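Local coordinates for 3-HSA hydroxylase, oxygenase (Rhodococcus sp., PDB 2RFQ), which catalyses the FMNH2-dependent ortho-hydroxylation of the steroid intermediate 3-HSA to the catechol 3,4-DHSA during cholesterol catabolism, as the oxygenase component of a two-component monooxygenase, at residues L320-I334 against R366-Y380. Numbering follows the deposited sequence.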
ATOM      1  N   LEU A 320      19.378  -0.345  17.062  1.00  6.32           N
ATOM      2  CA  LEU A 320      18.867  -0.816  15.763  1.00  5.85           C
ATOM      3  C   LEU A 320      17.360  -0.610  15.637  1.00  6.38           C
ATOM      4  O   LEU A 320      16.861  -0.138  14.586  1.00  6.83           O
ATOM      5  CB  LEU A 320      19.204  -2.305  15.545  1.00  5.03           C
ATOM      6  CG  LEU A 320      20.688  -2.589  15.307  1.00  5.24           C
ATOM      7  CD1 LEU A 320      20.972  -4.098  15.455  1.00  8.54           C
ATOM      8  CD2 LEU A 320      21.136  -2.097  13.935  1.00  8.01           C
ATOM      9  N   ARG A 321      16.621  -0.948  16.704  1.00  6.82           N
ATOM     10  CA  ARG A 321      15.166  -0.700  16.703  1.00  6.98           C
ATOM     11  C   ARG A 321      14.846   0.792  16.544  1.00  6.30           C
ATOM     12  O   ARG A 321      13.891   1.164  15.849  1.00  6.38           O
ATOM     13  CB  ARG A 321      14.475  -1.240  17.968  1.00  8.28           C
ATOM     14  CG  ARG A 321      14.297  -2.743  17.906  1.00 11.57           C
ATOM     15  CD  ARG A 321      13.387  -3.240  19.013  1.00 14.55           C
ATOM     16  NE  ARG A 321      14.089  -3.256  20.285  1.00 16.53           N
ATOM     17  CZ  ARG A 321      13.796  -2.526  21.347  1.00 19.16           C
ATOM     18  NH1 ARG A 321      12.769  -1.671  21.329  1.00 23.21           N
ATOM     19  NH2 ARG A 321      14.532  -2.674  22.448  1.00 18.37           N
ATOM     20  N   ALA A 322      15.645   1.636  17.192  1.00  6.49           N
ATOM     21  CA  ALA A 322      15.462   3.077  17.124  1.00  6.17           C
ATOM     22  C   ALA A 322      15.555   3.548  15.684  1.00  6.25           C
ATOM     23  O   ALA A 322      14.681   4.247  15.199  1.00  6.79           O
ATOM     24  CB  ALA A 322      16.478   3.803  18.024  1.00  6.79           C
ATOM     25  N   ARG A 323      16.613   3.124  14.986  1.00  5.87           N
ATOM     26  CA  ARG A 323      16.757   3.507  13.572  1.00  6.28           C
ATOM     27  C   ARG A 323      15.624   2.979  12.683  1.00  6.06           C
ATOM     28  O   ARG A 323      15.086   3.706  11.836  1.00  6.74           O
ATOM     29  CB  ARG A 323      18.124   3.078  13.061  1.00  5.48           C
ATOM     30  CG  ARG A 323      19.227   4.052  13.471  1.00  5.90           C
ATOM     31  CD  ARG A 323      19.187   5.289  12.576  1.00  5.52           C
ATOM     32  NE  ARG A 323      19.719   4.969  11.231  1.00  5.42           N
ATOM     33  CZ  ARG A 323      19.309   5.527  10.091  1.00  6.05           C
ATOM     34  NH1 ARG A 323      18.329   6.447  10.077  1.00  5.75           N
ATOM     35  NH2 ARG A 323      19.905   5.168   8.957  1.00  6.26           N
ATOM     36  N   ARG A 324      15.268   1.712  12.900  1.00  5.73           N
ATOM     37  CA  ARG A 324      14.144   1.080  12.183  1.00  5.40           C
ATOM     38  C   ARG A 324      12.873   1.920  12.288  1.00  5.50           C
ATOM     39  O   ARG A 324      12.252   2.247  11.292  1.00  6.71           O
ATOM     40  CB  ARG A 324      13.904  -0.324  12.745  1.00  5.70           C
ATOM     41  CG  ARG A 324      12.652  -1.011  12.174  1.00  5.29           C
ATOM     42  CD  ARG A 324      12.221  -2.225  13.032  1.00  6.49           C
ATOM     43  NE  ARG A 324      11.636  -1.766  14.281  1.00  7.11           N
ATOM     44  CZ  ARG A 324      11.402  -2.533  15.347  1.00  7.85           C
ATOM     45  NH1 ARG A 324      11.709  -3.850  15.348  1.00  7.54           N
ATOM     46  NH2 ARG A 324      10.830  -1.989  16.418  1.00  7.71           N
ATOM     47  N   ASP A 325      12.491   2.268  13.516  1.00  5.31           N
ATOM     48  CA  ASP A 325      11.234   2.963  13.752  1.00  6.13           C
ATOM     49  C   ASP A 325      11.304   4.432  13.389  1.00  6.76           C
ATOM     50  O   ASP A 325      10.277   5.053  13.109  1.00  6.86           O
ATOM     51  CB  ASP A 325      10.840   2.797  15.225  1.00  6.55           C
ATOM     52  CG  ASP A 325      10.481   1.342  15.585  1.00  7.42           C
ATOM     53  OD1 ASP A 325      10.151   0.538  14.673  1.00  7.10           O
ATOM     54  OD2 ASP A 325      10.535   1.027  16.789  1.00  7.94           O
ATOM     55  N   GLN A 326      12.507   4.998  13.439  1.00  6.14           N
ATOM     56  CA  GLN A 326      12.711   6.414  13.163  1.00  6.15           C
ATOM     57  C   GLN A 326      12.525   6.728  11.672  1.00  6.32           C
ATOM     58  O   GLN A 326      11.743   7.620  11.294  1.00  6.55           O
ATOM     59  CB  GLN A 326      14.072   6.893  13.691  1.00  5.20           C
ATOM     60  CG  GLN A 326      14.476   8.262  13.132  1.00  5.70           C
ATOM     61  CD  GLN A 326      15.389   8.115  11.948  1.00  8.07           C
ATOM     62  OE1 GLN A 326      16.270   7.250  11.945  1.00  7.99           O
ATOM     63  NE2 GLN A 326      15.196   8.966  10.922  1.00  7.69           N
ATOM     64  N   VAL A 327      13.202   5.976  10.804  1.00  5.97           N
ATOM     65  CA  VAL A 327      12.921   6.161   9.375  1.00  6.48           C
ATOM     66  C   VAL A 327      11.439   5.857   9.080  1.00  5.78           C
ATOM     67  O   VAL A 327      10.787   6.548   8.283  1.00  7.88           O
ATOM     68  CB  VAL A 327      13.867   5.350   8.450  1.00  6.73           C
ATOM     69  CG1 VAL A 327      15.343   5.721   8.726  1.00  5.90           C
ATOM     70  CG2 VAL A 327      13.639   3.845   8.588  1.00  6.09           C
ATOM     71  N   ARG A 328      10.898   4.850   9.758  1.00  6.31           N
ATOM     72  CA  ARG A 328       9.491   4.508   9.507  1.00  6.83           C
ATOM     73  C   ARG A 328       8.538   5.608   9.971  1.00  6.85           C
ATOM     74  O   ARG A 328       7.511   5.825   9.333  1.00  7.18           O
ATOM     75  CB  ARG A 328       9.115   3.172  10.140  1.00  6.42           C
ATOM     76  CG  ARG A 328       7.901   2.523   9.414  1.00  7.89           C
ATOM     77  CD  ARG A 328       7.941   0.975   9.583  1.00  7.49           C
ATOM     78  NE  ARG A 328       6.876   0.237   8.886  1.00  9.76           N
ATOM     79  CZ  ARG A 328       6.861   0.008   7.573  1.00  9.01           C
ATOM     80  NH1 ARG A 328       7.841   0.471   6.781  1.00  8.79           N
ATOM     81  NH2 ARG A 328       5.867  -0.691   7.026  1.00 10.35           N
ATOM     82  N   ALA A 329       8.872   6.290  11.070  1.00  5.55           N
ATOM     83  CA  ALA A 329       8.038   7.373  11.595  1.00  6.51           C
ATOM     84  C   ALA A 329       7.936   8.490  10.551  1.00  6.81           C
ATOM     85  O   ALA A 329       6.844   9.023  10.296  1.00  7.06           O
ATOM     86  CB  ALA A 329       8.631   7.910  12.869  1.00  6.09           C
ATOM     87  N   THR A 330       9.065   8.826   9.925  1.00  6.23           N
ATOM     88  CA  THR A 330       9.046   9.794   8.814  1.00  6.85           C
ATOM     89  C   THR A 330       8.098   9.309   7.715  1.00  7.40           C
ATOM     90  O   THR A 330       7.249  10.060   7.244  1.00  7.98           O
ATOM     91  CB  THR A 330      10.460  10.002   8.259  1.00  6.80           C
ATOM     92  OG1 THR A 330      11.203  10.720   9.262  1.00  7.33           O
ATOM     93  CG2 THR A 330      10.434  10.791   6.925  1.00  8.25           C
ATOM     94  N   GLY A 331       8.233   8.041   7.343  1.00  7.27           N
ATOM     95  CA  GLY A 331       7.361   7.446   6.319  1.00  7.52           C
ATOM     96  C   GLY A 331       5.888   7.500   6.687  1.00  7.91           C
ATOM     97  O   GLY A 331       5.055   7.857   5.844  1.00  8.23           O
ATOM     98  N   ARG A 332       5.558   7.148   7.940  1.00  6.92           N
ATOM     99  CA  ARG A 332       4.160   7.182   8.398  1.00  6.25           C
ATOM    100  C   ARG A 332       3.611   8.619   8.360  1.00  7.06           C
ATOM    101  O   ARG A 332       2.461   8.857   7.986  1.00  7.19           O
ATOM    102  CB  ARG A 332       4.052   6.656   9.832  1.00  6.60           C
ATOM    103  CG  ARG A 332       4.397   5.160   9.997  1.00  4.60           C
ATOM    104  CD  ARG A 332       4.000   4.698  11.406  1.00  6.13           C
ATOM    105  NE  ARG A 332       4.889   3.634  11.888  1.00  5.83           N
ATOM    106  CZ  ARG A 332       4.736   2.328  11.642  1.00  8.44           C
ATOM    107  NH1 ARG A 332       5.600   1.451  12.150  1.00 10.37           N
ATOM    108  NH2 ARG A 332       3.751   1.899  10.860  1.00  7.24           N
ATOM    109  N   ALA A 333       4.435   9.567   8.792  1.00  6.88           N
ATOM    110  CA  ALA A 333       4.040  10.979   8.804  1.00  7.69           C
ATOM    111  C   ALA A 333       3.726  11.463   7.388  1.00  7.84           C
ATOM    112  O   ALA A 333       2.675  12.089   7.148  1.00  8.37           O
ATOM    113  CB  ALA A 333       5.103  11.827   9.467  1.00  7.81           C
ATOM    114  N   ILE A 334       4.608  11.166   6.443  1.00  7.71           N
ATOM    115  CA  ILE A 334       4.403  11.605   5.049  1.00  9.39           C
ATOM    116  C   ILE A 334       3.195  10.898   4.426  1.00  9.26           C
ATOM    117  O   ILE A 334       2.377  11.538   3.761  1.00  9.34           O
ATOM    118  CB  ILE A 334       5.674  11.402   4.228  1.00 10.24           C
ATOM    119  CG1 ILE A 334       6.767  12.321   4.792  1.00 11.52           C
ATOM    120  CG2 ILE A 334       5.421  11.740   2.769  1.00 11.40           C
ATOM    121  CD1 ILE A 334       8.172  11.993   4.328  1.00 12.54           C
ATOM    122  N   ARG A 366      11.958  14.686   3.821  1.00  6.56           N
ATOM    123  CA  ARG A 366      12.143  13.268   3.518  1.00  6.95           C
ATOM    124  C   ARG A 366      13.500  12.970   2.876  1.00  6.70           C
ATOM    125  O   ARG A 366      14.013  11.859   3.016  1.00  6.86           O
ATOM    126  CB  ARG A 366      11.001  12.806   2.611  1.00  6.26           C
ATOM    127  CG  ARG A 366      11.189  11.393   2.004  1.00  6.93           C
ATOM    128  CD  ARG A 366      11.189  10.268   3.056  1.00  8.69           C
ATOM    129  NE  ARG A 366      11.291   9.002   2.341  1.00  9.14           N
ATOM    130  CZ  ARG A 366      12.417   8.499   1.852  1.00  8.16           C
ATOM    131  NH1 ARG A 366      12.358   7.360   1.151  1.00 10.05           N
ATOM    132  NH2 ARG A 366      13.592   9.112   2.040  1.00  7.92           N
ATOM    133  N   VAL A 367      14.091  13.957   2.178  1.00  5.49           N
ATOM    134  CA  VAL A 367      15.319  13.700   1.395  1.00  6.34           C
ATOM    135  C   VAL A 367      16.581  13.566   2.246  1.00  5.99           C
ATOM    136  O   VAL A 367      17.635  13.130   1.755  1.00  7.32           O
ATOM    137  CB  VAL A 367      15.552  14.737   0.283  1.00  6.35           C
ATOM    138  CG1 VAL A 367      14.263  14.942  -0.554  1.00  6.33           C
ATOM    139  CG2 VAL A 367      16.106  16.040   0.876  1.00  7.29           C
ATOM    140  N   HIS A 368      16.505  13.997   3.501  1.00  5.84           N
ATOM    141  CA  HIS A 368      17.667  13.918   4.397  1.00  6.07           C
ATOM    142  C   HIS A 368      18.229  12.486   4.455  1.00  5.31           C
ATOM    143  O   HIS A 368      17.469  11.517   4.501  1.00  6.12           O
ATOM    144  CB  HIS A 368      17.261  14.403   5.807  1.00  6.15           C
ATOM    145  CG  HIS A 368      18.426  14.710   6.686  1.00  7.69           C
ATOM    146  ND1 HIS A 368      19.187  13.728   7.282  1.00  9.06           N
ATOM    147  CD2 HIS A 368      18.975  15.896   7.054  1.00  7.86           C
ATOM    148  CE1 HIS A 368      20.160  14.296   7.981  1.00  8.70           C
ATOM    149  NE2 HIS A 368      20.051  15.610   7.862  1.00  9.18           N
ATOM    150  N   ALA A 369      19.562  12.367   4.461  1.00  6.41           N
ATOM    151  CA  ALA A 369      20.205  11.049   4.515  1.00  6.88           C
ATOM    152  C   ALA A 369      19.668  10.202   5.648  1.00  6.87           C
ATOM    153  O   ALA A 369      19.564   8.972   5.506  1.00  6.51           O
ATOM    154  CB  ALA A 369      21.709  11.183   4.669  1.00  7.66           C
ATOM    155  N   ALA A 370      19.369  10.850   6.783  1.00  6.93           N
ATOM    156  CA  ALA A 370      18.930  10.118   7.978  1.00  6.79           C
ATOM    157  C   ALA A 370      17.494   9.566   7.859  1.00  7.21           C
ATOM    158  O   ALA A 370      17.054   8.777   8.714  1.00  7.34           O
ATOM    159  CB  ALA A 370      19.077  11.005   9.237  1.00  7.44           C
ATOM    160  N   ASN A 371      16.768   9.982   6.812  1.00  7.27           N
ATOM    161  CA  ASN A 371      15.436   9.441   6.535  1.00  7.42           C
ATOM    162  C   ASN A 371      15.417   8.297   5.524  1.00  7.86           C
ATOM    163  O   ASN A 371      14.360   7.682   5.317  1.00  8.98           O
ATOM    164  CB  ASN A 371      14.478  10.528   6.028  1.00  7.26           C
ATOM    165  CG  ASN A 371      13.984  11.452   7.118  1.00  8.34           C
ATOM    166  OD1 ASN A 371      13.762  12.669   6.874  1.00 12.70           O
ATOM    167  ND2 ASN A 371      13.785  10.919   8.287  1.00  4.64           N
ATOM    168  N   ASP A 372      16.549   8.012   4.881  1.00  7.07           N
ATOM    169  CA  ASP A 372      16.555   6.936   3.897  1.00  8.38           C
ATOM    170  C   ASP A 372      16.123   5.640   4.591  1.00  7.76           C
ATOM    171  O   ASP A 372      16.815   5.184   5.513  1.00  7.96           O
ATOM    172  CB  ASP A 372      17.917   6.738   3.270  1.00  8.44           C
ATOM    173  CG  ASP A 372      17.863   5.705   2.170  1.00 13.34           C
ATOM    174  OD1 ASP A 372      17.672   6.079   0.993  1.00 16.10           O
ATOM    175  OD2 ASP A 372      17.863   4.517   2.503  1.00 12.87           O
ATOM    176  N   PRO A 373      14.962   5.074   4.189  1.00  8.13           N
ATOM    177  CA  PRO A 373      14.435   3.996   5.042  1.00  7.71           C
ATOM    178  C   PRO A 373      15.127   2.667   4.826  1.00  7.29           C
ATOM    179  O   PRO A 373      15.401   1.943   5.809  1.00  7.00           O
ATOM    180  CB  PRO A 373      12.948   3.933   4.671  1.00  7.49           C
ATOM    181  CG  PRO A 373      12.910   4.437   3.218  1.00  8.37           C
ATOM    182  CD  PRO A 373      14.031   5.440   3.093  1.00  9.24           C
ATOM    183  N   GLU A 374      15.450   2.332   3.568  1.00  7.46           N
ATOM    184  CA  GLU A 374      16.112   1.043   3.321  1.00  7.77           C
ATOM    185  C   GLU A 374      17.470   0.928   4.007  1.00  7.87           C
ATOM    186  O   GLU A 374      17.862  -0.147   4.447  1.00  8.05           O
ATOM    187  CB  GLU A 374      16.223   0.751   1.832  1.00  8.46           C
ATOM    188  CG  GLU A 374      14.867   0.507   1.223  1.00 10.90           C
ATOM    189  CD  GLU A 374      14.247   1.753   0.604  1.00 13.77           C
ATOM    190  OE1 GLU A 374      14.783   2.892   0.736  1.00 11.56           O
ATOM    191  OE2 GLU A 374      13.183   1.557  -0.027  1.00 16.94           O
ATOM    192  N   ARG A 375      18.175   2.041   4.156  1.00  7.33           N
ATOM    193  CA  ARG A 375      19.451   1.991   4.833  1.00  7.56           C
ATOM    194  C   ARG A 375      19.243   1.429   6.255  1.00  7.31           C
ATOM    195  O   ARG A 375      19.944   0.497   6.671  1.00  8.50           O
ATOM    196  CB  ARG A 375      20.056   3.395   4.904  1.00  7.60           C
ATOM    197  CG  ARG A 375      21.339   3.430   5.693  1.00  8.27           C
ATOM    198  CD  ARG A 375      21.987   4.811   5.614  1.00  7.83           C
ATOM    199  NE  ARG A 375      23.290   4.815   6.288  1.00 11.29           N
ATOM    200  CZ  ARG A 375      24.162   5.827   6.245  1.00 13.38           C
ATOM    201  NH1 ARG A 375      23.899   6.927   5.542  1.00 12.45           N
ATOM    202  NH2 ARG A 375      25.320   5.733   6.905  1.00 13.10           N
ATOM    203  N   ALA A 376      18.274   1.993   6.982  1.00  6.33           N
ATOM    204  CA  ALA A 376      18.018   1.542   8.356  1.00  6.39           C
ATOM    205  C   ALA A 376      17.418   0.136   8.377  1.00  6.05           C
ATOM    206  O   ALA A 376      17.764  -0.675   9.252  1.00  6.57           O
ATOM    207  CB  ALA A 376      17.117   2.533   9.108  1.00  7.28           C
ATOM    208  N   TYR A 377      16.510  -0.140   7.429  1.00  6.27           N
ATOM    209  CA  TYR A 377      15.809  -1.437   7.410  1.00  6.14           C
ATOM    210  C   TYR A 377      16.762  -2.585   7.124  1.00  6.01           C
ATOM    211  O   TYR A 377      16.718  -3.625   7.803  1.00  6.48           O
ATOM    212  CB  TYR A 377      14.688  -1.458   6.368  1.00  6.65           C
ATOM    213  CG  TYR A 377      13.531  -0.523   6.621  1.00  5.53           C
ATOM    214  CD1 TYR A 377      13.235  -0.048   7.909  1.00  7.69           C
ATOM    215  CD2 TYR A 377      12.715  -0.142   5.570  1.00  7.79           C
ATOM    216  CE1 TYR A 377      12.135   0.827   8.138  1.00  6.83           C
ATOM    217  CE2 TYR A 377      11.599   0.710   5.776  1.00  8.32           C
ATOM    218  CZ  TYR A 377      11.333   1.200   7.059  1.00  7.59           C
ATOM    219  OH  TYR A 377      10.259   2.056   7.284  1.00  7.66           O
ATOM    220  N   VAL A 378      17.639  -2.385   6.143  1.00  6.60           N
ATOM    221  CA  VAL A 378      18.618  -3.426   5.814  1.00  6.53           C
ATOM    222  C   VAL A 378      19.512  -3.669   7.020  1.00  6.99           C
ATOM    223  O   VAL A 378      19.778  -4.823   7.377  1.00  6.70           O
ATOM    224  CB  VAL A 378      19.424  -3.047   4.555  1.00  7.37           C
ATOM    225  CG1 VAL A 378      20.621  -3.976   4.352  1.00  8.62           C
ATOM    226  CG2 VAL A 378      18.494  -3.074   3.333  1.00  7.31           C
HETATM  227  N   MSE A 379      19.956  -2.596   7.660  1.00  6.84           N
HETATM  228  CA  MSE A 379      20.831  -2.739   8.828  1.00  8.08           C
HETATM  229  C   MSE A 379      20.135  -3.509   9.955  1.00  6.97           C
HETATM  230  O   MSE A 379      20.719  -4.404  10.574  1.00  7.64           O
HETATM  231  CB  MSE A 379      21.251  -1.365   9.350  1.00  7.55           C
HETATM  232  CG  MSE A 379      22.182  -1.495  10.522  1.00  7.79           C
HETATM  233 SE   MSE A 379      22.701   0.254  11.204  1.00 16.46          SE
HETATM  234  CE  MSE A 379      20.930   0.950  11.579  1.00  8.15           C
ATOM    235  N   TYR A 380      18.887  -3.146  10.218  1.00  6.11           N
ATOM    236  CA  TYR A 380      18.101  -3.831  11.245  1.00  6.52           C
ATOM    237  C   TYR A 380      18.009  -5.328  10.922  1.00  6.40           C
ATOM    238  O   TYR A 380      18.247  -6.182  11.794  1.00  6.71           O
ATOM    239  CB  TYR A 380      16.696  -3.229  11.341  1.00  6.94           C
ATOM    240  CG  TYR A 380      15.827  -4.029  12.280  1.00  7.48           C
ATOM    241  CD1 TYR A 380      15.882  -3.812  13.661  1.00  8.55           C
ATOM    242  CD2 TYR A 380      14.986  -5.031  11.794  1.00  8.77           C
ATOM    243  CE1 TYR A 380      15.097  -4.560  14.520  1.00  7.76           C
ATOM    244  CE2 TYR A 380      14.227  -5.791  12.644  1.00  8.82           C
ATOM    245  CZ  TYR A 380      14.269  -5.548  13.996  1.00  8.27           C
ATOM    246  OH  TYR A 380      13.483  -6.319  14.835  1.00 10.70           O
TER
HETATM  247  O   HOH W   1      18.788   6.548   6.817  1.00  5.74           O
HETATM  248  O   HOH W   2      11.681   7.723   5.880  1.00  7.26           O
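Val-327 packs against Pro-373, Ala-376 and Tyr-377 where two antiparallel helices cross in the C-terminal helical domain of this acyl-CoA dehydrogenase-like fold. Their axes approach to 8.4 Å at -151°. This middle is tight. Val-327 CG1 meets Ala-376 CB at 3.7 Å, and CG2 lies 3.4 Å from Tyr-377 CE1. Beside it, the Arg-323 guanidinium lays one face over Ala-376 CB. Bends at chi2 and chi3 (-78° and -74°) fold it back to the turn that precedes the second helix. There Ala-370 O accepts from Arg-323 NH1 and, more linearly, from Gln-326 NE2 at 2.9 Å, the two donors coming from opposite faces of the carbonyl plane. This ties the first helix to the turn carrying His-368 and Ala-369, which probably bind FMN. Water 2 also links the backbones, donating to Val-327 O and Asn-371 O. The looser side is at Arg-375: its CD stays 4.0 Å from Arg-323 NH2, and its own NH2 turns to a salt bridge with Asp-391. On the side facing a neighbouring subunit, Arg-324 CD makes a CH-pi contact 3.8 Å above the Tyr-380 ring centre. Arg-328 NE makes a salt bridge to Asp-289 of that subunit, while its NH1 donates in the guanidinium plane to Tyr-377 OH at 2.9 Å.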